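Local coordinates for protein aminopeptidase N (Francisella tularensis subsp. tularensis, PDB 5DLL) that is a zinc-dependent M1-family aminopeptidase that releases N-terminal amino acids from peptides and probably helps degrade intracellular peptides left by protein breakdown, at residues A200-D205 with L280-T285; R219-E224 with D244-D249. All blocks are in the same frame, centred on the assembly; numbering follows the deposited sequence.

Contact 1 of 2, residues A200-D205 with L280-T285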
ATOM      1  N   ALA A 200      -3.975   4.072  22.128  1.00 33.65           N
ATOM      2  CA  ALA A 200      -2.689   4.761  22.030  1.00 33.43           C
ATOM      3  C   ALA A 200      -2.486   5.789  23.138  1.00 36.56           C
ATOM      4  O   ALA A 200      -3.445   6.380  23.654  1.00 34.49           O
ATOM      5  CB  ALA A 200      -2.541   5.423  20.669  1.00 33.55           C
ATOM      6  N   LEU A 201      -1.217   5.987  23.489  1.00 38.44           N
ATOM      7  CA  LEU A 201      -0.800   7.011  24.437  1.00 40.05           C
ATOM      8  C   LEU A 201       0.481   7.653  23.921  1.00 40.34           C
ATOM      9  O   LEU A 201       1.356   6.963  23.403  1.00 50.34           O
ATOM     10  CB  LEU A 201      -0.560   6.394  25.817  1.00 43.09           C
ATOM     11  CG  LEU A 201      -0.001   7.323  26.912  1.00 46.99           C
ATOM     12  CD1 LEU A 201      -0.537   6.936  28.285  1.00 46.12           C
ATOM     13  CD2 LEU A 201       1.526   7.361  26.923  1.00 47.78           C
ATOM     14  N   VAL A 202       0.581   8.973  24.057  1.00 40.45           N
ATOM     15  CA  VAL A 202       1.807   9.703  23.728  1.00 37.97           C
ATOM     16  C   VAL A 202       2.052  10.806  24.752  1.00 38.05           C
ATOM     17  O   VAL A 202       1.132  11.540  25.113  1.00 40.40           O
ATOM     18  CB  VAL A 202       1.734  10.345  22.329  1.00 39.08           C
ATOM     19  CG1 VAL A 202       2.971  11.203  22.069  1.00 43.21           C
ATOM     20  CG2 VAL A 202       1.564   9.282  21.252  1.00 36.35           C
ATOM     21  N   ALA A 203       3.297  10.921  25.204  1.00 41.18           N
ATOM     22  CA  ALA A 203       3.695  11.981  26.129  1.00 43.29           C
ATOM     23  C   ALA A 203       5.091  12.489  25.784  1.00 40.29           C
ATOM     24  O   ALA A 203       6.034  11.702  25.687  1.00 36.93           O
ATOM     25  CB  ALA A 203       3.654  11.478  27.562  1.00 49.19           C
ATOM     26  N   GLY A 204       5.222  13.801  25.604  1.00 38.85           N
ATOM     27  CA  GLY A 204       6.505  14.386  25.227  1.00 40.71           C
ATOM     28  C   GLY A 204       6.508  15.894  25.140  1.00 41.73           C
ATOM     29  O   GLY A 204       5.500  16.547  25.406  1.00 45.76           O
ATOM     30  N   ASP A 205       7.663  16.437  24.771  1.00 45.95           N
ATOM     31  CA  ASP A 205       7.818  17.860  24.485  1.00 52.23           C
ATOM     32  C   ASP A 205       7.725  18.056  22.962  1.00 54.18           C
ATOM     33  O   ASP A 205       8.729  17.989  22.244  1.00 59.61           O
ATOM     34  CB  ASP A 205       9.167  18.342  25.039  1.00 56.60           C
ATOM     35  CG  ASP A 205       9.293  19.855  25.080  1.00 58.71           C
ATOM     36  OD1 ASP A 205       8.426  20.562  24.523  1.00 60.35           O
ATOM     37  OD2 ASP A 205      10.283  20.339  25.675  1.00 54.78           O
ATOM     38  N   LEU A 280      -6.163   9.388  17.223  1.00 39.16           N
ATOM     39  CA  LEU A 280      -4.765   9.631  17.555  1.00 36.53           C
ATOM     40  C   LEU A 280      -3.909   8.764  16.645  1.00 35.19           C
ATOM     41  O   LEU A 280      -3.331   7.767  17.061  1.00 33.32           O
ATOM     42  CB  LEU A 280      -4.510   9.316  19.037  1.00 32.98           C
ATOM     43  CG  LEU A 280      -3.098   9.543  19.594  1.00 31.47           C
ATOM     44  CD1 LEU A 280      -2.521  10.889  19.191  1.00 31.58           C
ATOM     45  CD2 LEU A 280      -3.113   9.408  21.106  1.00 33.61           C
ATOM     46  N   ASN A 281      -3.868   9.134  15.377  1.00 36.49           N
ATOM     47  CA  ASN A 281      -3.078   8.396  14.416  1.00 35.48           C
ATOM     48  C   ASN A 281      -1.616   8.719  14.659  1.00 35.50           C
ATOM     49  O   ASN A 281      -1.283   9.820  15.104  1.00 35.34           O
ATOM     50  CB  ASN A 281      -3.497   8.754  12.990  1.00 37.93           C
ATOM     51  CG  ASN A 281      -4.921   8.324  12.669  1.00 37.94           C
ATOM     52  OD1 ASN A 281      -5.605   7.700  13.487  1.00 47.64           O
ATOM     53  ND2 ASN A 281      -5.373   8.651  11.465  1.00 40.77           N
ATOM     54  N   ILE A 282      -0.751   7.744  14.407  1.00 36.05           N
ATOM     55  CA  ILE A 282       0.681   7.908  14.611  1.00 33.35           C
ATOM     56  C   ILE A 282       1.363   7.492  13.324  1.00 32.63           C
ATOM     57  O   ILE A 282       1.001   6.480  12.719  1.00 30.09           O
ATOM     58  CB  ILE A 282       1.196   7.070  15.805  1.00 36.91           C
ATOM     59  CG1 ILE A 282       0.426   7.439  17.082  1.00 36.57           C
ATOM     60  CG2 ILE A 282       2.692   7.293  16.028  1.00 36.46           C
ATOM     61  CD1 ILE A 282       0.969   6.808  18.350  1.00 36.76           C
ATOM     62  N   PHE A 283       2.338   8.291  12.905  1.00 36.97           N
ATOM     63  CA  PHE A 283       3.028   8.079  11.640  1.00 42.86           C
ATOM     64  C   PHE A 283       4.523   8.214  11.831  1.00 41.57           C
ATOM     65  O   PHE A 283       4.981   8.919  12.730  1.00 40.89           O
ATOM     66  CB  PHE A 283       2.612   9.127  10.599  1.00 44.11           C
ATOM     67  CG  PHE A 283       1.158   9.097  10.227  1.00 44.10           C
ATOM     68  CD1 PHE A 283       0.221   9.781  10.990  1.00 46.46           C
ATOM     69  CD2 PHE A 283       0.728   8.423   9.090  1.00 46.52           C
ATOM     70  CE1 PHE A 283      -1.123   9.772  10.641  1.00 42.39           C
ATOM     71  CE2 PHE A 283      -0.615   8.413   8.737  1.00 43.41           C
ATOM     72  CZ  PHE A 283      -1.543   9.084   9.516  1.00 37.09           C
ATOM     73  N   ASN A 284       5.267   7.537  10.964  1.00 40.80           N
ATOM     74  CA  ASN A 284       6.671   7.832  10.745  1.00 40.38           C
ATOM     75  C   ASN A 284       6.724   9.218  10.123  1.00 42.65           C
ATOM     76  O   ASN A 284       5.886   9.534   9.271  1.00 42.72           O
ATOM     77  CB  ASN A 284       7.266   6.801   9.783  1.00 44.27           C
ATOM     78  CG  ASN A 284       8.775   6.708   9.869  1.00 43.39           C
ATOM     79  OD1 ASN A 284       9.477   7.710  10.007  1.00 41.55           O
ATOM     80  ND2 ASN A 284       9.282   5.490   9.777  1.00 45.99           N
ATOM     81  N   THR A 285       7.679  10.051  10.537  1.00 45.58           N
ATOM     82  CA  THR A 285       7.776  11.416   9.993  1.00 49.60           C
ATOM     83  C   THR A 285       7.996  11.442   8.481  1.00 47.60           C
ATOM     84  O   THR A 285       7.479  12.323   7.804  1.00 55.22           O
ATOM     85  CB  THR A 285       8.887  12.256  10.659  1.00 53.55           C
ATOM     86  OG1 THR A 285      10.072  11.468  10.820  1.00 63.10           O
ATOM     87  CG2 THR A 285       8.431  12.772  12.010  1.00 59.36           C
TER
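Val202 and Ile282 meet tip to tip across the gap between strand 201-204 and strand 280-284, with CG2 of Val202 3.9 Å from CD1 of Ile282. The isoleucine gets there through CG1, which stands anti to its own carbonyl carbon (chi1 -57°) and carries the terminal methyl on toward the valine; its CG2 branch stays back. Beside this pair Leu280 closes on Ala200, its CD2 methyl lying 4.0 Å from Ala200 CB. The same methyl is also 4.0 Å from Ala200 O, a carbonyl whose hydrogen-bonding partner is the hydroxyl of Ser169. A looser touch, Ala200 CB to Ile282 CD1 at 4.4 Å, joins the two pairs into one apolar patch.

Packing is confined to this end. Beyond Val202 and Ile282 the segments diverge; Asp205 is exposed and Asn284 partly so. No hydrogen bond links the two strands, which belong to different sheets: Val202 bonds through its backbone to Leu168, whereas Asn281 bonds to Met263 and Val265, each within its own sheet. On the far face of strand 280-284, Phe283 packs on Val306 and Glu310 of helix 297-312, the helix that carries zinc ligand His309. Ile282 itself lies about 12 Å, side chain to side chain, from the zinc ligand His313. Since the side chains meet through methyl groups alone and no polar atom bonds across, the two sheets are held here by buried apolar contact, with no directional bond between the strands.

Contact 2 of 2, residues R219-E224 with D244-D249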
ATOM      1  N   ARG A 219     -20.618  20.647  13.586  1.00 55.48           N
ATOM      2  CA  ARG A 219     -19.822  20.547  14.808  1.00 58.29           C
ATOM      3  C   ARG A 219     -18.376  20.941  14.539  1.00 55.58           C
ATOM      4  O   ARG A 219     -17.836  20.653  13.473  1.00 50.26           O
ATOM      5  CB  ARG A 219     -19.868  19.135  15.392  1.00 62.09           C
ATOM      6  CG  ARG A 219     -19.767  19.116  16.912  1.00 70.41           C
ATOM      7  CD  ARG A 219     -19.263  17.791  17.463  1.00 77.57           C
ATOM      8  NE  ARG A 219     -19.645  16.653  16.624  1.00 76.21           N
ATOM      9  CZ  ARG A 219     -18.805  15.893  15.919  1.00 74.26           C
ATOM     10  NH1 ARG A 219     -17.492  16.107  15.937  1.00 79.45           N
ATOM     11  NH2 ARG A 219     -19.287  14.894  15.191  1.00 79.10           N
ATOM     12  N   LYS A 220     -17.759  21.588  15.524  1.00 61.08           N
ATOM     13  CA  LYS A 220     -16.384  22.069  15.420  1.00 59.49           C
ATOM     14  C   LYS A 220     -15.399  21.016  15.930  1.00 55.34           C
ATOM     15  O   LYS A 220     -15.409  20.660  17.110  1.00 45.61           O
ATOM     16  CB  LYS A 220     -16.235  23.356  16.224  1.00 70.97           C
ATOM     17  CG  LYS A 220     -14.918  24.084  16.016  1.00 80.29           C
ATOM     18  CD  LYS A 220     -14.802  25.299  16.928  1.00 92.18           C
ATOM     19  CE  LYS A 220     -14.795  24.902  18.398  1.00 89.40           C
ATOM     20  NZ  LYS A 220     -14.345  26.009  19.280  1.00 89.84           N
ATOM     21  N   VAL A 221     -14.549  20.528  15.026  1.00 57.75           N
ATOM     22  CA  VAL A 221     -13.578  19.477  15.330  1.00 47.91           C
ATOM     23  C   VAL A 221     -12.167  20.064  15.378  1.00 47.21           C
ATOM     24  O   VAL A 221     -11.686  20.617  14.391  1.00 45.60           O
ATOM     25  CB  VAL A 221     -13.627  18.354  14.268  1.00 45.19           C
ATOM     26  CG1 VAL A 221     -12.531  17.325  14.512  1.00 47.24           C
ATOM     27  CG2 VAL A 221     -14.992  17.678  14.265  1.00 44.02           C
ATOM     28  N   SER A 222     -11.500  19.933  16.522  1.00 50.70           N
ATOM     29  CA  SER A 222     -10.125  20.403  16.656  1.00 53.44           C
ATOM     30  C   SER A 222      -9.163  19.416  15.984  1.00 49.10           C
ATOM     31  O   SER A 222      -9.178  18.220  16.280  1.00 43.48           O
ATOM     32  CB  SER A 222      -9.759  20.595  18.129  1.00 56.22           C
ATOM     33  OG  SER A 222      -8.517  21.264  18.257  1.00 65.95           O
ATOM     34  N   LEU A 223      -8.352  19.926  15.059  1.00 49.63           N
ATOM     35  CA  LEU A 223      -7.323  19.132  14.389  1.00 50.32           C
ATOM     36  C   LEU A 223      -5.963  19.506  14.975  1.00 53.21           C
ATOM     37  O   LEU A 223      -5.685  20.688  15.199  1.00 46.62           O
ATOM     38  CB  LEU A 223      -7.347  19.376  12.876  1.00 43.65           C
ATOM     39  CG  LEU A 223      -8.697  19.203  12.167  1.00 44.52           C
ATOM     40  CD1 LEU A 223      -8.527  19.344  10.660  1.00 43.20           C
ATOM     41  CD2 LEU A 223      -9.345  17.865  12.493  1.00 44.42           C
ATOM     42  N   GLU A 224      -5.127  18.502  15.240  1.00 47.03           N
ATOM     43  CA  GLU A 224      -3.867  18.722  15.943  1.00 47.37           C
ATOM     44  C   GLU A 224      -2.775  17.771  15.466  1.00 48.56           C
ATOM     45  O   GLU A 224      -2.780  16.593  15.810  1.00 56.91           O
ATOM     46  CB  GLU A 224      -4.071  18.559  17.454  1.00 51.34           C
ATOM     47  CG  GLU A 224      -5.211  19.386  18.036  1.00 55.94           C
ATOM     48  CD  GLU A 224      -5.296  19.318  19.550  1.00 58.83           C
ATOM     49  OE1 GLU A 224      -4.755  18.359  20.150  1.00 61.85           O
ATOM     50  OE2 GLU A 224      -5.914  20.229  20.140  1.00 60.34           O
ATOM     51  N   ASP A 244      -9.090  17.258   3.351  1.00 33.64           N
ATOM     52  CA  ASP A 244      -9.514  16.577   2.123  1.00 38.56           C
ATOM     53  C   ASP A 244     -10.137  15.216   2.441  1.00 38.01           C
ATOM     54  O   ASP A 244     -11.133  14.827   1.833  1.00 35.74           O
ATOM     55  CB  ASP A 244      -8.326  16.362   1.172  1.00 46.07           C
ATOM     56  CG  ASP A 244      -7.597  17.660   0.803  1.00 61.05           C
ATOM     57  OD1 ASP A 244      -8.235  18.741   0.738  1.00 50.95           O
ATOM     58  OD2 ASP A 244      -6.368  17.585   0.570  1.00 67.00           O
ATOM     59  N   SER A 245      -9.532  14.500   3.389  1.00 37.24           N
ATOM     60  CA  SER A 245     -10.007  13.183   3.812  1.00 36.65           C
ATOM     61  C   SER A 245     -11.377  13.259   4.465  1.00 34.54           C
ATOM     62  O   SER A 245     -12.275  12.491   4.130  1.00 30.53           O
ATOM     63  CB  SER A 245      -9.032  12.558   4.810  1.00 34.47           C
ATOM     64  OG  SER A 245      -7.731  12.463   4.266  1.00 39.35           O
ATOM     65  N   MET A 246     -11.513  14.182   5.413  1.00 36.69           N
ATOM     66  CA  MET A 246     -12.743  14.344   6.180  1.00 37.86           C
ATOM     67  C   MET A 246     -13.919  14.713   5.282  1.00 40.01           C
ATOM     68  O   MET A 246     -15.003  14.135   5.399  1.00 51.85           O
ATOM     69  CB  MET A 246     -12.557  15.411   7.262  1.00 39.77           C
ATOM     70  CG  MET A 246     -11.973  14.893   8.566  1.00 40.82           C
ATOM     71  SD  MET A 246     -11.574  16.210   9.731  1.00 47.49           S
ATOM     72  CE  MET A 246     -11.791  15.357  11.290  1.00 52.21           C
ATOM     73  N   LYS A 247     -13.690  15.679   4.395  1.00 42.32           N
ATOM     74  CA  LYS A 247     -14.710  16.161   3.458  1.00 39.42           C
ATOM     75  C   LYS A 247     -15.138  15.089   2.461  1.00 39.15           C
ATOM     76  O   LYS A 247     -16.321  14.967   2.150  1.00 42.06           O
ATOM     77  CB  LYS A 247     -14.183  17.383   2.704  1.00 41.33           C
ATOM     78  CG  LYS A 247     -15.132  17.961   1.665  1.00 43.11           C
ATOM     79  CD  LYS A 247     -14.544  19.217   1.039  1.00 49.09           C
ATOM     80  CE  LYS A 247     -15.223  19.563  -0.278  1.00 57.58           C
ATOM     81  NZ  LYS A 247     -16.683  19.810  -0.116  1.00 65.40           N
ATOM     82  N   TRP A 248     -14.175  14.320   1.959  1.00 34.42           N
ATOM     83  CA  TRP A 248     -14.454  13.294   0.960  1.00 35.82           C
ATOM     84  C   TRP A 248     -15.291  12.169   1.544  1.00 35.92           C
ATOM     85  O   TRP A 248     -16.123  11.575   0.856  1.00 38.64           O
ATOM     86  CB  TRP A 248     -13.155  12.726   0.400  1.00 37.01           C
ATOM     87  CG  TRP A 248     -13.372  11.622  -0.579  1.00 38.08           C
ATOM     88  CD1 TRP A 248     -13.638  11.746  -1.909  1.00 40.35           C
ATOM     89  CD2 TRP A 248     -13.343  10.218  -0.305  1.00 38.98           C
ATOM     90  NE1 TRP A 248     -13.774  10.505  -2.484  1.00 43.30           N
ATOM     91  CE2 TRP A 248     -13.594   9.548  -1.519  1.00 41.04           C
ATOM     92  CE3 TRP A 248     -13.118   9.459   0.850  1.00 39.40           C
ATOM     93  CZ2 TRP A 248     -13.628   8.153  -1.613  1.00 39.28           C
ATOM     94  CZ3 TRP A 248     -13.158   8.071   0.754  1.00 37.48           C
ATOM     95  CH2 TRP A 248     -13.411   7.436  -0.469  1.00 36.11           C
ATOM     96  N   ASP A 249     -15.058  11.878   2.816  1.00 36.77           N
ATOM     97  CA  ASP A 249     -15.779  10.824   3.502  1.00 36.35           C
ATOM     98  C   ASP A 249     -17.221  11.265   3.706  1.00 38.72           C
ATOM     99  O   ASP A 249     -18.148  10.472   3.492  1.00 38.53           O
ATOM    100  CB  ASP A 249     -15.113  10.502   4.845  1.00 39.10           C
ATOM    101  CG  ASP A 249     -15.059   9.008   5.138  1.00 40.99           C
ATOM    102  OD1 ASP A 249     -15.691   8.210   4.411  1.00 34.96           O
ATOM    103  OD2 ASP A 249     -14.366   8.620   6.107  1.00 46.35           O
TER
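Met246 points from helix 236-253 at the strand, and its terminal methyl lands on both Val221 and Leu223, alternate residues on one face of strand 220-227. Against Val221 the approach is tip to tip: CG1 of the valine, anti to its backbone N (chi1 175°), stands 3.8 Å from Met246 CE. Leu223 instead slides past the methionine in the opposite direction, so that its CD2 lies alongside the thioether, 3.7 Å from Met246 CE and 3.9 Å from Met246 SD. An extended chain beyond CG (chi2 173°) gives Met246 the length to span the gap, where the nearest CA atoms, those of Val221 and Met246, are still 10.5 Å apart. All three touching side chains are buried, and Met246 is flanked further by Tyr213 of the neighbouring strand and Tyr311 of helix 297-312. On the other side of the helix Trp248 meets the rings of Phe312 and Phe342 and gives its NE1 hydrogen to Asp345. Strand 220-227 leads through helix 236-253 to the parallel strand 261-267, so this is helix-on-sheet packing within a beta-alpha-beta crossover.

Both contacts reach the five-stranded mixed sheet in which strands 220-227, 261-267 and 280-284 run parallel side by side. Their centres are 19 Å apart and their nearest atoms about 7 Å, without touching. Along the chain 200-205 comes first, then 219-224, 244-249 and finally 280-285, so contact 2 forms wholly within the stretch that contact 1 brackets. The sheet thus has the separate four-stranded antiparallel sheet containing strand 201-204 against it at contact 1 and helix 236-253 at contact 2. Helix 297-312, bearing zinc ligand His309, touches residues of 280-285 and 244-249 alike, which places both contacts next to the metal-binding helix.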